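Local coordinates for probable UTP--glucose-1-phosphate uridylyltransferase YngB (Bacillus subtilis, PDB 7O2N), which catalyses the formation of UDP-glucose and diphosphate from UTP and glucose 1-phosphate, a step on the way to the diglucosyl-diacylglycerol of the membrane, at residues A[39-44]-A[127-132]; A[119-124]-A[212-217]; A[146-149]-A[155-158]; A[232-237]-A[241-246]. All coordinates share one frame; numbering follows the deposited sequence.

Overall arrangement
All four contacts lie in the nucleotidyltransferase domain, of the GT-A clan, and each sets a helix or helix end against a strand, a loop or another helix. Interaction 1 is near the centre of the chain; interactions 2 and 4 are each about 20 Å from it, measured to their centres. Interactions 3 and 4 are nearest each other, with centres about 11 Å apart, because strands 156-161 and 244-247 are neighbours. Interaction 3 is nested inside the loop closed by interaction 2. Interaction 4 follows along the chain and touches interaction 2 through helices 213-219 and 230-240. Interactions 1, 3 and 4 place helices on one mixed sheet, and interaction 2 joins two helices beside strand 125-129 of it.

Interaction 1. Residues A[39-44]-A[127-132]; sequences QYIVEE and AVLLGD
I41 meets L129 and G131 with the two branches of its side chain. It has the largest buried area of the contact. Its CB points toward 127-132 from helix 37-47. The CG2 branch lies anti to the backbone N and reaches the strand side, where CG2 of I41 is 3.8 Å from CB of L129. The CD1 methyl of L129 meets the same branch, so CG2 touches two points of one leucine. The two side chains run past each other in opposite directions. The other branch of I41 extends along its chain (chi2 173°), and its CD1 methyl also packs against the CA of G131.

E44 lies one helical turn further on and also points toward 127-132. It meets L129 only loosely: OE2 of E44 is 4.2 Å from CD2 of L129. The carboxylate is held instead by R206, through a salt bridge from the same OE2. On the sheet, L129 is hydrogen-bonded through its backbone to V8 of strand 6-11, and I41 also packs on I9 of that strand. L142 of helix 141-152 touches L129 as well.

No hydrogen bond joins the two segments. The helix is seated on L129 and the loop at G131 by methyl and methylene packing, so the contact itself is essentially apolar and the charge of E44 is met by R206, outside it.

Interaction 2. Residues A[119-124]-A[212-217]; sequences HFIGDE and SIFSVL
The first torsion of I121 (chi1 57°) places CG1 between its backbone N and carbonyl carbon, and that of F214 (chi1 -75°) puts the ring beside its own N. These settings direct the ethyl branch of I121 and the ring of F214 at each other. The two side chains meet at an oblique angle. The isoleucine comes to the edge of the ring, close to its plane, and not over a face. CG1 of I121 is 3.5 Å from CE2 of F214. Its CD1 methyl lies beside CZ and CE2, so the ethyl group lies along the CE2-CZ side of the ring. The side chains meet by apolar packing, and no hydrogen bond crosses between the segments.

G122 follows the end of helix 118-121 with a positive phi (65°), and the chain turns there toward strand 125-129. Within 212-217, the hydroxyl OG of S215 donates to the carbonyl O of S212 at 3.0 Å, at the start of helix 213-219.

F126 of strand 125-129 packs beside both residues. Its ring meets that of F214 with the planes nearly parallel, and it also touches I121. L115 of helix 109-116 packs on F214. The contact thus joins helices 118-121 and 213-219 beside that strand.

Interaction 3. Residues A[146-149]-A[155-158]; sequences MDVY and EVVG
Between 146-149 and 155-158 the backbones come nearest at Y149 and V156, whose CA atoms are 6.3 Å apart. V156 has the largest buried area and points toward the helix, between V148 and Y149. Its CB is 3.8 Å from CG2 of V148. The same V148 methyl also touches both methyls of V156, so the two valines pack branch against branch at an oblique angle.

CG1 of V156 turns to the tyrosine, 3.6 Å from CB of Y149. It also lies at the edge of the Y149 ring, in its plane, with CD1 as the nearest ring atom. The long axes of these two side chains are about perpendicular. CG of Y149 is anti to its backbone N (chi1 -177°), which carries the ring away from the helix, past V156 and on toward strand 206-210. There the hydroxyl is hydrogen-bonded to N210, and the ring packs on V208.

No hydrogen bond joins 146-149 to 155-158. V156 pairs through its backbone with V208, and V157, facing away from the helix, pairs with strand 244-247. A helix that leads through a short turn into a strand of the sheet it packs on is a common element of the alpha/beta nucleotidyltransferase domain of the GT-A clan.

Interaction 4. Residues A[232-237]-A[241-246]; sequences DALREV and EPIHAR
E241 opens the segment just after helix 230-240, and its N is 3.2 Å from O of V237, a hydrogen bond that is weak and doubtful in this model. This is a helix-turn-strand connection of the alpha/beta nucleotidyltransferase domain: the chain leaves the helix and soon enters strand 244-247. E241 is partly buried by 232-237.

P242 faces away from the helix and rests on N186 of strand 182-190. I243 then points back and carries the apolar side of the contact. With CG1 beside its backbone N (chi1 -69°) and the chain extended, it spans both L234 and V237. Each of these two side chains is crossed by I243 at about a right angle. CG1 of I243 is 4.1 Å from CG1 of V237. Beyond I243, H244 and R246 pair through the backbone with V157 of strand 156-161, while A245 packs on V185. V185 touches I243 too, and I213 and V216 of helix 213-219 pack on V237.

At the tip of the isoleucine, CD1 of I243 lies 3.8 Å from CB of L234. CD2 of L234 meets the same methyl at 3.8 Å, so CD1 of I243 sits against both the root and one branch of the leucine.

Interaction 1. Residues A[39-44]-A[127-132]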
loop_
_atom_site.group_PDB
_atom_site.type_symbol
_atom_site.label_atom_id
_atom_site.label_comp_id
_atom_site.label_asym_id
_atom_site.label_seq_id
_atom_site.Cartn_x
_atom_site.Cartn_y
_atom_site.Cartn_z
ATOM N N GLN A 39 -8.310 -6.382 -5.952
ATOM C CA GLN A 39 -8.351 -6.606 -7.386
ATOM C C GLN A 39 -7.963 -8.041 -7.704
ATOM O O GLN A 39 -8.468 -8.613 -8.668
ATOM C CB GLN A 39 -7.419 -5.685 -8.166
ATOM C CG GLN A 39 -7.549 -5.837 -9.679
ATOM C CD GLN A 39 -6.629 -4.859 -10.372
ATOM O OE1 GLN A 39 -6.418 -3.730 -9.932
ATOM N NE2 GLN A 39 -5.996 -5.310 -11.434
ATOM N N TYR A 40 -7.051 -8.605 -6.901
ATOM C CA TYR A 40 -6.661 -9.994 -7.107
ATOM C C TYR A 40 -7.902 -10.876 -6.985
ATOM O O TYR A 40 -8.067 -11.799 -7.765
ATOM C CB TYR A 40 -5.499 -10.415 -6.197
ATOM C CG TYR A 40 -4.135 -9.834 -6.503
ATOM C CD1 TYR A 40 -3.251 -10.466 -7.367
ATOM C CD2 TYR A 40 -3.703 -8.674 -5.886
ATOM C CE1 TYR A 40 -2.002 -9.939 -7.647
ATOM C CE2 TYR A 40 -2.450 -8.145 -6.129
ATOM C CZ TYR A 40 -1.598 -8.774 -7.017
ATOM O OH TYR A 40 -0.368 -8.227 -7.253
ATOM N N ILE A 41 -8.783 -10.562 -6.026
ATOM C CA ILE A 41 -9.933 -11.400 -5.735
ATOM C C ILE A 41 -10.928 -11.330 -6.886
ATOM O O ILE A 41 -11.402 -12.369 -7.349
ATOM C CB ILE A 41 -10.619 -11.014 -4.421
ATOM C CG1 ILE A 41 -9.617 -10.854 -3.276
ATOM C CG2 ILE A 41 -11.680 -12.049 -4.114
ATOM C CD1 ILE A 41 -10.213 -10.322 -1.993
ATOM N N VAL A 42 -11.228 -10.108 -7.342
ATOM C CA VAL A 42 -12.092 -9.930 -8.499
ATOM C C VAL A 42 -11.503 -10.617 -9.737
ATOM O O VAL A 42 -12.247 -11.138 -10.561
ATOM C CB VAL A 42 -12.399 -8.445 -8.767
ATOM C CG1 VAL A 42 -13.140 -8.248 -10.089
ATOM C CG2 VAL A 42 -13.199 -7.859 -7.617
ATOM N N GLU A 43 -10.170 -10.617 -9.871
ATOM C CA GLU A 43 -9.504 -11.273 -10.986
ATOM C C GLU A 43 -9.675 -12.785 -10.927
ATOM O O GLU A 43 -10.041 -13.402 -11.909
ATOM C CB GLU A 43 -8.064 -10.812 -11.075
ATOM C CG GLU A 43 -7.973 -9.528 -11.880
ATOM C CD GLU A 43 -6.641 -8.819 -11.786
ATOM O OE1 GLU A 43 -5.787 -9.267 -11.000
ATOM O OE2 GLU A 43 -6.450 -7.827 -12.493
ATOM N N GLU A 44 -9.470 -13.377 -9.755
ATOM C CA GLU A 44 -9.766 -14.788 -9.579
ATOM C C GLU A 44 -11.167 -15.071 -10.116
ATOM O O GLU A 44 -11.321 -15.868 -11.040
ATOM C CB GLU A 44 -9.612 -15.206 -8.119
ATOM C CG GLU A 44 -9.411 -16.701 -7.963
ATOM C CD GLU A 44 -9.291 -17.184 -6.525
ATOM O OE1 GLU A 44 -8.399 -16.690 -5.773
ATOM O OE2 GLU A 44 -10.070 -18.070 -6.154
ATOM N N ALA A 127 -20.652 -18.283 -5.236
ATOM C CA ALA A 127 -19.333 -18.355 -4.629
ATOM C C ALA A 127 -19.202 -17.303 -3.532
ATOM O O ALA A 127 -19.675 -16.177 -3.695
ATOM C CB ALA A 127 -18.283 -18.134 -5.689
ATOM N N VAL A 128 -18.543 -17.678 -2.426
ATOM C CA VAL A 128 -17.989 -16.702 -1.494
ATOM C C VAL A 128 -16.461 -16.754 -1.567
ATOM O O VAL A 128 -15.879 -17.840 -1.613
ATOM C CB VAL A 128 -18.470 -16.975 -0.062
ATOM C CG1 VAL A 128 -17.746 -16.088 0.937
ATOM C CG2 VAL A 128 -19.983 -16.837 0.047
ATOM N N LEU A 129 -15.823 -15.578 -1.592
ATOM C CA LEU A 129 -14.369 -15.471 -1.545
ATOM C C LEU A 129 -13.987 -14.454 -0.476
ATOM O O LEU A 129 -14.068 -13.253 -0.740
ATOM C CB LEU A 129 -13.816 -14.981 -2.887
ATOM C CG LEU A 129 -14.387 -15.619 -4.145
ATOM C CD1 LEU A 129 -14.147 -14.715 -5.345
ATOM C CD2 LEU A 129 -13.761 -16.980 -4.389
ATOM N N LEU A 130 -13.629 -14.937 0.724
ATOM C CA LEU A 130 -12.911 -14.140 1.716
ATOM C C LEU A 130 -11.597 -13.768 1.057
ATOM O O LEU A 130 -11.158 -14.444 0.124
ATOM C CB LEU A 130 -12.629 -14.973 2.977
ATOM C CG LEU A 130 -13.756 -15.885 3.479
ATOM C CD1 LEU A 130 -13.400 -16.488 4.826
ATOM C CD2 LEU A 130 -15.076 -15.119 3.567
ATOM N N GLY A 131 -10.954 -12.708 1.516
ATOM C CA GLY A 131 -9.791 -12.343 0.728
ATOM C C GLY A 131 -8.486 -12.543 1.477
ATOM O O GLY A 131 -7.771 -11.569 1.682
ATOM N N ASP A 132 -8.171 -13.782 1.860
ATOM C CA ASP A 132 -7.128 -13.904 2.866
ATOM C C ASP A 132 -5.850 -14.506 2.293
ATOM O O ASP A 132 -4.857 -14.638 3.004
ATOM C CB ASP A 132 -7.604 -14.396 4.241
ATOM C CG ASP A 132 -8.399 -15.682 4.228
ATOM O OD1 ASP A 132 -8.262 -16.448 3.243
ATOM O OD2 ASP A 132 -9.139 -15.910 5.218
#

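Interaction 2. Residues A[119-124]-A[212-217]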
loop_
_atom_site.group_PDB
_atom_site.type_symbol
_atom_site.label_atom_id
_atom_site.label_comp_id
_atom_site.label_asym_id
_atom_site.label_seq_id
_atom_site.Cartn_x
_atom_site.Cartn_y
_atom_site.Cartn_z
ATOM N N HIS A 119 -30.903 -11.871 -1.362
ATOM C CA HIS A 119 -31.871 -11.474 -2.370
ATOM C C HIS A 119 -31.169 -11.251 -3.702
ATOM O O HIS A 119 -31.781 -11.359 -4.764
ATOM C CB HIS A 119 -32.664 -10.250 -1.891
ATOM C CG HIS A 119 -33.539 -10.531 -0.708
ATOM N ND1 HIS A 119 -34.875 -10.876 -0.840
ATOM C CD2 HIS A 119 -33.277 -10.553 0.620
ATOM C CE1 HIS A 119 -35.397 -11.089 0.352
ATOM N NE2 HIS A 119 -34.437 -10.901 1.261
ATOM N N PHE A 120 -29.871 -10.946 -3.618
ATOM C CA PHE A 120 -29.086 -10.609 -4.794
ATOM C C PHE A 120 -28.824 -11.861 -5.622
ATOM O O PHE A 120 -28.957 -11.820 -6.842
ATOM C CB PHE A 120 -27.810 -9.858 -4.412
ATOM C CG PHE A 120 -26.740 -9.905 -5.472
ATOM C CD1 PHE A 120 -26.832 -9.112 -6.606
ATOM C CD2 PHE A 120 -25.652 -10.752 -5.348
ATOM C CE1 PHE A 120 -25.844 -9.136 -7.577
ATOM C CE2 PHE A 120 -24.681 -10.794 -6.336
ATOM C CZ PHE A 120 -24.771 -9.982 -7.446
ATOM N N ILE A 121 -28.443 -12.960 -4.960
ATOM C CA ILE A 121 -28.206 -14.194 -5.704
ATOM C C ILE A 121 -29.537 -14.918 -5.868
ATOM O O ILE A 121 -29.812 -15.539 -6.888
ATOM C CB ILE A 121 -27.081 -15.086 -5.113
ATOM C CG1 ILE A 121 -27.316 -15.479 -3.657
ATOM C CG2 ILE A 121 -25.694 -14.465 -5.303
ATOM C CD1 ILE A 121 -26.119 -15.172 -2.806
ATOM N N GLY A 122 -30.371 -14.790 -4.840
ATOM C CA GLY A 122 -31.711 -15.331 -4.875
ATOM C C GLY A 122 -31.671 -16.846 -4.944
ATOM O O GLY A 122 -31.480 -17.487 -3.915
ATOM N N ASP A 123 -31.832 -17.383 -6.161
ATOM C CA ASP A 123 -31.991 -18.818 -6.289
ATOM C C ASP A 123 -31.012 -19.399 -7.299
ATOM O O ASP A 123 -31.398 -19.931 -8.343
ATOM C CB ASP A 123 -33.440 -19.248 -6.490
ATOM C CG ASP A 123 -33.667 -20.562 -5.770
ATOM O OD1 ASP A 123 -33.782 -20.522 -4.519
ATOM O OD2 ASP A 123 -33.624 -21.618 -6.445
ATOM N N GLU A 124 -29.734 -19.303 -6.932
ATOM C CA GLU A 124 -28.640 -19.883 -7.687
ATOM C C GLU A 124 -27.659 -20.531 -6.705
ATOM O O GLU A 124 -27.766 -20.400 -5.484
ATOM C CB GLU A 124 -27.927 -18.804 -8.503
ATOM C CG GLU A 124 -28.732 -18.182 -9.620
ATOM C CD GLU A 124 -28.034 -16.974 -10.234
ATOM O OE1 GLU A 124 -28.167 -15.858 -9.679
ATOM O OE2 GLU A 124 -27.338 -17.145 -11.259
ATOM N N SER A 212 -30.193 -22.820 -0.685
ATOM C CA SER A 212 -30.576 -23.538 0.526
ATOM C C SER A 212 -29.894 -22.931 1.744
ATOM O O SER A 212 -30.532 -22.735 2.769
ATOM C CB SER A 212 -30.241 -24.998 0.426
ATOM O OG SER A 212 -29.809 -25.316 -0.894
ATOM N N ILE A 213 -28.599 -22.620 1.595
ATOM C CA ILE A 213 -27.742 -22.213 2.697
ATOM C C ILE A 213 -28.325 -20.998 3.418
ATOM O O ILE A 213 -27.941 -20.703 4.552
ATOM C CB ILE A 213 -26.290 -21.993 2.220
ATOM C CG1 ILE A 213 -25.272 -22.299 3.317
ATOM C CG2 ILE A 213 -26.076 -20.617 1.621
ATOM C CD1 ILE A 213 -25.209 -23.770 3.682
ATOM N N PHE A 214 -29.272 -20.312 2.766
ATOM C CA PHE A 214 -29.840 -19.101 3.341
ATOM C C PHE A 214 -30.730 -19.442 4.531
ATOM O O PHE A 214 -30.517 -18.930 5.631
ATOM C CB PHE A 214 -30.487 -18.229 2.267
ATOM C CG PHE A 214 -29.452 -17.508 1.448
ATOM C CD1 PHE A 214 -28.457 -16.763 2.078
ATOM C CD2 PHE A 214 -29.454 -17.590 0.063
ATOM C CE1 PHE A 214 -27.475 -16.112 1.344
ATOM C CE2 PHE A 214 -28.471 -16.942 -0.669
ATOM C CZ PHE A 214 -27.484 -16.206 -0.031
ATOM N N SER A 215 -31.710 -20.320 4.273
ATOM C CA SER A 215 -32.582 -20.890 5.288
ATOM C C SER A 215 -31.729 -21.334 6.470
ATOM O O SER A 215 -31.849 -20.818 7.589
ATOM C CB SER A 215 -33.330 -22.063 4.715
ATOM O OG SER A 215 -33.389 -21.958 3.298
ATOM N N VAL A 216 -30.837 -22.279 6.158
ATOM C CA VAL A 216 -29.869 -22.844 7.081
ATOM C C VAL A 216 -29.279 -21.738 7.958
ATOM O O VAL A 216 -29.302 -21.848 9.188
ATOM C CB VAL A 216 -28.777 -23.615 6.315
ATOM C CG1 VAL A 216 -27.852 -24.354 7.264
ATOM C CG2 VAL A 216 -29.361 -24.574 5.286
ATOM N N LEU A 217 -28.778 -20.669 7.315
ATOM C CA LEU A 217 -28.035 -19.637 8.023
ATOM C C LEU A 217 -28.969 -18.844 8.935
ATOM O O LEU A 217 -28.534 -18.343 9.968
ATOM C CB LEU A 217 -27.291 -18.729 7.030
ATOM C CG LEU A 217 -25.802 -19.026 6.816
ATOM C CD1 LEU A 217 -25.341 -18.588 5.438
ATOM C CD2 LEU A 217 -24.942 -18.374 7.886
#

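Interaction 3. Residues A[146-149]-A[155-158]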
loop_
_atom_site.group_PDB
_atom_site.type_symbol
_atom_site.label_atom_id
_atom_site.label_comp_id
_atom_site.label_asym_id
_atom_site.label_seq_id
_atom_site.Cartn_x
_atom_site.Cartn_y
_atom_site.Cartn_z
ATOM N N MET A 146 -15.707 -24.894 -8.568
ATOM C CA MET A 146 -16.907 -24.859 -9.389
ATOM C C MET A 146 -17.038 -26.189 -10.139
ATOM O O MET A 146 -18.144 -26.699 -10.356
ATOM C CB MET A 146 -16.878 -23.685 -10.381
ATOM C CG MET A 146 -17.340 -22.334 -9.820
ATOM S SD MET A 146 -16.692 -20.877 -10.774
ATOM C CE MET A 146 -17.570 -21.065 -12.321
ATOM N N ASP A 147 -15.882 -26.764 -10.500
ATOM C CA ASP A 147 -15.837 -27.973 -11.303
ATOM C C ASP A 147 -16.298 -29.157 -10.462
ATOM O O ASP A 147 -17.027 -30.017 -10.963
ATOM C CB ASP A 147 -14.514 -28.078 -12.061
ATOM C CG ASP A 147 -14.439 -27.032 -13.151
ATOM O OD1 ASP A 147 -15.356 -26.197 -13.211
ATOM O OD2 ASP A 147 -13.477 -27.053 -13.930
ATOM N N VAL A 148 -15.920 -29.164 -9.180
ATOM C CA VAL A 148 -16.457 -30.169 -8.277
ATOM C C VAL A 148 -17.955 -29.928 -8.076
ATOM O O VAL A 148 -18.712 -30.900 -7.952
ATOM C CB VAL A 148 -15.649 -30.360 -6.968
ATOM C CG1 VAL A 148 -14.558 -29.311 -6.789
ATOM C CG2 VAL A 148 -16.504 -30.506 -5.703
ATOM N N TYR A 149 -18.384 -28.650 -8.091
ATOM C CA TYR A 149 -19.806 -28.362 -7.938
ATOM C C TYR A 149 -20.621 -28.931 -9.104
ATOM O O TYR A 149 -21.595 -29.657 -8.868
ATOM C CB TYR A 149 -20.101 -26.866 -7.784
ATOM C CG TYR A 149 -21.565 -26.597 -7.556
ATOM C CD1 TYR A 149 -22.100 -26.800 -6.292
ATOM C CD2 TYR A 149 -22.416 -26.213 -8.592
ATOM C CE1 TYR A 149 -23.449 -26.619 -6.047
ATOM C CE2 TYR A 149 -23.773 -26.049 -8.363
ATOM C CZ TYR A 149 -24.288 -26.250 -7.083
ATOM O OH TYR A 149 -25.604 -26.088 -6.763
ATOM N N GLU A 155 -22.630 -28.238 -1.451
ATOM C CA GLU A 155 -21.774 -27.182 -0.930
ATOM C C GLU A 155 -20.332 -27.681 -0.962
ATOM O O GLU A 155 -19.989 -28.591 -0.216
ATOM C CB GLU A 155 -22.198 -26.806 0.495
ATOM C CG GLU A 155 -23.435 -25.917 0.588
ATOM C CD GLU A 155 -24.809 -26.523 0.311
ATOM O OE1 GLU A 155 -24.902 -27.767 0.151
ATOM O OE2 GLU A 155 -25.800 -25.743 0.245
ATOM N N VAL A 156 -19.514 -27.104 -1.852
ATOM C CA VAL A 156 -18.101 -27.426 -1.984
ATOM C C VAL A 156 -17.239 -26.379 -1.266
ATOM O O VAL A 156 -17.537 -25.189 -1.279
ATOM C CB VAL A 156 -17.673 -27.677 -3.453
ATOM C CG1 VAL A 156 -18.815 -27.602 -4.458
ATOM C CG2 VAL A 156 -16.458 -26.883 -3.911
ATOM N N VAL A 157 -16.170 -26.849 -0.611
ATOM C CA VAL A 157 -15.213 -26.025 0.117
ATOM C C VAL A 157 -13.847 -26.163 -0.563
ATOM O O VAL A 157 -13.515 -27.217 -1.092
ATOM C CB VAL A 157 -15.154 -26.442 1.604
ATOM C CG1 VAL A 157 -13.740 -26.479 2.120
ATOM C CG2 VAL A 157 -16.009 -25.583 2.516
ATOM N N GLY A 158 -13.051 -25.089 -0.546
ATOM C CA GLY A 158 -11.697 -25.077 -1.080
ATOM C C GLY A 158 -10.656 -25.268 0.024
ATOM O O GLY A 158 -10.648 -24.533 1.016
#

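Interaction 4. Residues A[232-237]-A[241-246]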
loop_
_atom_site.group_PDB
_atom_site.type_symbol
_atom_site.label_atom_id
_atom_site.label_comp_id
_atom_site.label_asym_id
_atom_site.label_seq_id
_atom_site.Cartn_x
_atom_site.Cartn_y
_atom_site.Cartn_z
ATOM N N ASP A 232 -20.755 -23.169 11.060
ATOM C CA ASP A 232 -21.844 -23.852 11.745
ATOM C C ASP A 232 -22.975 -24.191 10.774
ATOM O O ASP A 232 -23.714 -25.154 10.985
ATOM C CB ASP A 232 -22.283 -23.053 12.973
ATOM C CG ASP A 232 -21.130 -22.749 13.925
ATOM O OD1 ASP A 232 -19.972 -23.165 13.641
ATOM O OD2 ASP A 232 -21.383 -22.068 14.932
ATOM N N ALA A 233 -23.085 -23.408 9.697
ATOM C CA ALA A 233 -24.124 -23.624 8.708
ATOM C C ALA A 233 -23.676 -24.704 7.734
ATOM O O ALA A 233 -24.483 -25.331 7.055
ATOM C CB ALA A 233 -24.452 -22.344 7.991
ATOM N N LEU A 234 -22.368 -24.903 7.661
ATOM C CA LEU A 234 -21.873 -26.038 6.908
ATOM C C LEU A 234 -22.040 -27.294 7.762
ATOM O O LEU A 234 -22.268 -28.379 7.240
ATOM C CB LEU A 234 -20.429 -25.764 6.465
ATOM C CG LEU A 234 -20.273 -24.643 5.431
ATOM C CD1 LEU A 234 -18.813 -24.367 5.139
ATOM C CD2 LEU A 234 -20.996 -24.982 4.136
ATOM N N ARG A 235 -22.003 -27.119 9.088
ATOM C CA ARG A 235 -22.161 -28.210 10.038
ATOM C C ARG A 235 -23.574 -28.778 9.953
ATOM O O ARG A 235 -23.738 -29.995 9.841
ATOM C CB ARG A 235 -21.872 -27.742 11.468
ATOM C CG ARG A 235 -20.389 -27.640 11.796
ATOM C CD ARG A 235 -20.095 -27.238 13.227
ATOM N NE ARG A 235 -20.548 -28.237 14.182
ATOM C CZ ARG A 235 -19.812 -29.241 14.638
ATOM N NH1 ARG A 235 -18.561 -29.381 14.239
ATOM N NH2 ARG A 235 -20.323 -30.092 15.507
ATOM N N GLU A 236 -24.576 -27.884 10.016
ATOM C CA GLU A 236 -25.976 -28.281 10.037
ATOM C C GLU A 236 -26.403 -28.794 8.661
ATOM O O GLU A 236 -27.445 -29.439 8.556
ATOM C CB GLU A 236 -26.870 -27.169 10.593
ATOM N N VAL A 237 -25.592 -28.532 7.620
ATOM C CA VAL A 237 -25.797 -29.132 6.307
ATOM C C VAL A 237 -25.191 -30.529 6.322
ATOM O O VAL A 237 -25.588 -31.393 5.545
ATOM C CB VAL A 237 -25.239 -28.283 5.139
ATOM C CG1 VAL A 237 -25.013 -29.095 3.869
ATOM C CG2 VAL A 237 -26.117 -27.085 4.819
ATOM N N GLU A 241 -26.589 -34.457 5.585
ATOM C CA GLU A 241 -25.912 -34.996 4.414
ATOM C C GLU A 241 -24.496 -34.413 4.331
ATOM O O GLU A 241 -24.268 -33.279 4.744
ATOM C CB GLU A 241 -26.749 -34.686 3.167
ATOM C CG GLU A 241 -26.402 -35.545 1.964
ATOM C CD GLU A 241 -25.788 -34.858 0.750
ATOM O OE1 GLU A 241 -26.474 -33.980 0.172
ATOM O OE2 GLU A 241 -24.633 -35.212 0.364
ATOM N N PRO A 242 -23.485 -35.161 3.820
ATOM C CA PRO A 242 -22.110 -34.672 3.770
ATOM C C PRO A 242 -21.662 -33.909 2.514
ATOM O O PRO A 242 -22.020 -34.238 1.384
ATOM C CB PRO A 242 -21.353 -35.976 4.067
ATOM C CG PRO A 242 -22.153 -37.068 3.402
ATOM C CD PRO A 242 -23.573 -36.552 3.353
ATOM N N ILE A 243 -20.825 -32.894 2.775
ATOM C CA ILE A 243 -20.269 -31.896 1.874
ATOM C C ILE A 243 -19.046 -32.458 1.158
ATOM O O ILE A 243 -18.571 -33.538 1.471
ATOM C CB ILE A 243 -19.841 -30.709 2.758
ATOM C CG1 ILE A 243 -21.036 -29.973 3.363
ATOM C CG2 ILE A 243 -18.870 -29.768 2.062
ATOM C CD1 ILE A 243 -20.647 -28.746 4.170
ATOM N N HIS A 244 -18.535 -31.692 0.195
ATOM C CA HIS A 244 -17.344 -32.041 -0.561
ATOM C C HIS A 244 -16.298 -30.934 -0.434
ATOM O O HIS A 244 -16.622 -29.822 -0.025
ATOM C CB HIS A 244 -17.708 -32.341 -2.018
ATOM C CG HIS A 244 -18.493 -33.598 -2.176
ATOM N ND1 HIS A 244 -19.374 -34.053 -1.210
ATOM C CD2 HIS A 244 -18.549 -34.490 -3.185
ATOM C CE1 HIS A 244 -19.942 -35.165 -1.620
ATOM N NE2 HIS A 244 -19.453 -35.454 -2.830
ATOM N N ALA A 245 -15.037 -31.265 -0.764
ATOM C CA ALA A 245 -13.922 -30.335 -0.710
ATOM C C ALA A 245 -12.955 -30.613 -1.857
ATOM O O ALA A 245 -12.642 -31.763 -2.159
ATOM C CB ALA A 245 -13.233 -30.429 0.626
ATOM N N ARG A 246 -12.485 -29.545 -2.498
ATOM C CA ARG A 246 -11.444 -29.663 -3.501
ATOM C C ARG A 246 -10.092 -29.357 -2.854
ATOM O O ARG A 246 -9.955 -28.370 -2.136
ATOM C CB ARG A 246 -11.715 -28.677 -4.641
ATOM C CG ARG A 246 -10.571 -28.562 -5.638
ATOM C CD ARG A 246 -10.781 -29.678 -6.631
ATOM N NE ARG A 246 -10.146 -29.426 -7.911
ATOM C CZ ARG A 246 -8.859 -29.609 -8.140
ATOM N NH1 ARG A 246 -8.088 -30.036 -7.155
ATOM N NH2 ARG A 246 -8.349 -29.373 -9.339
#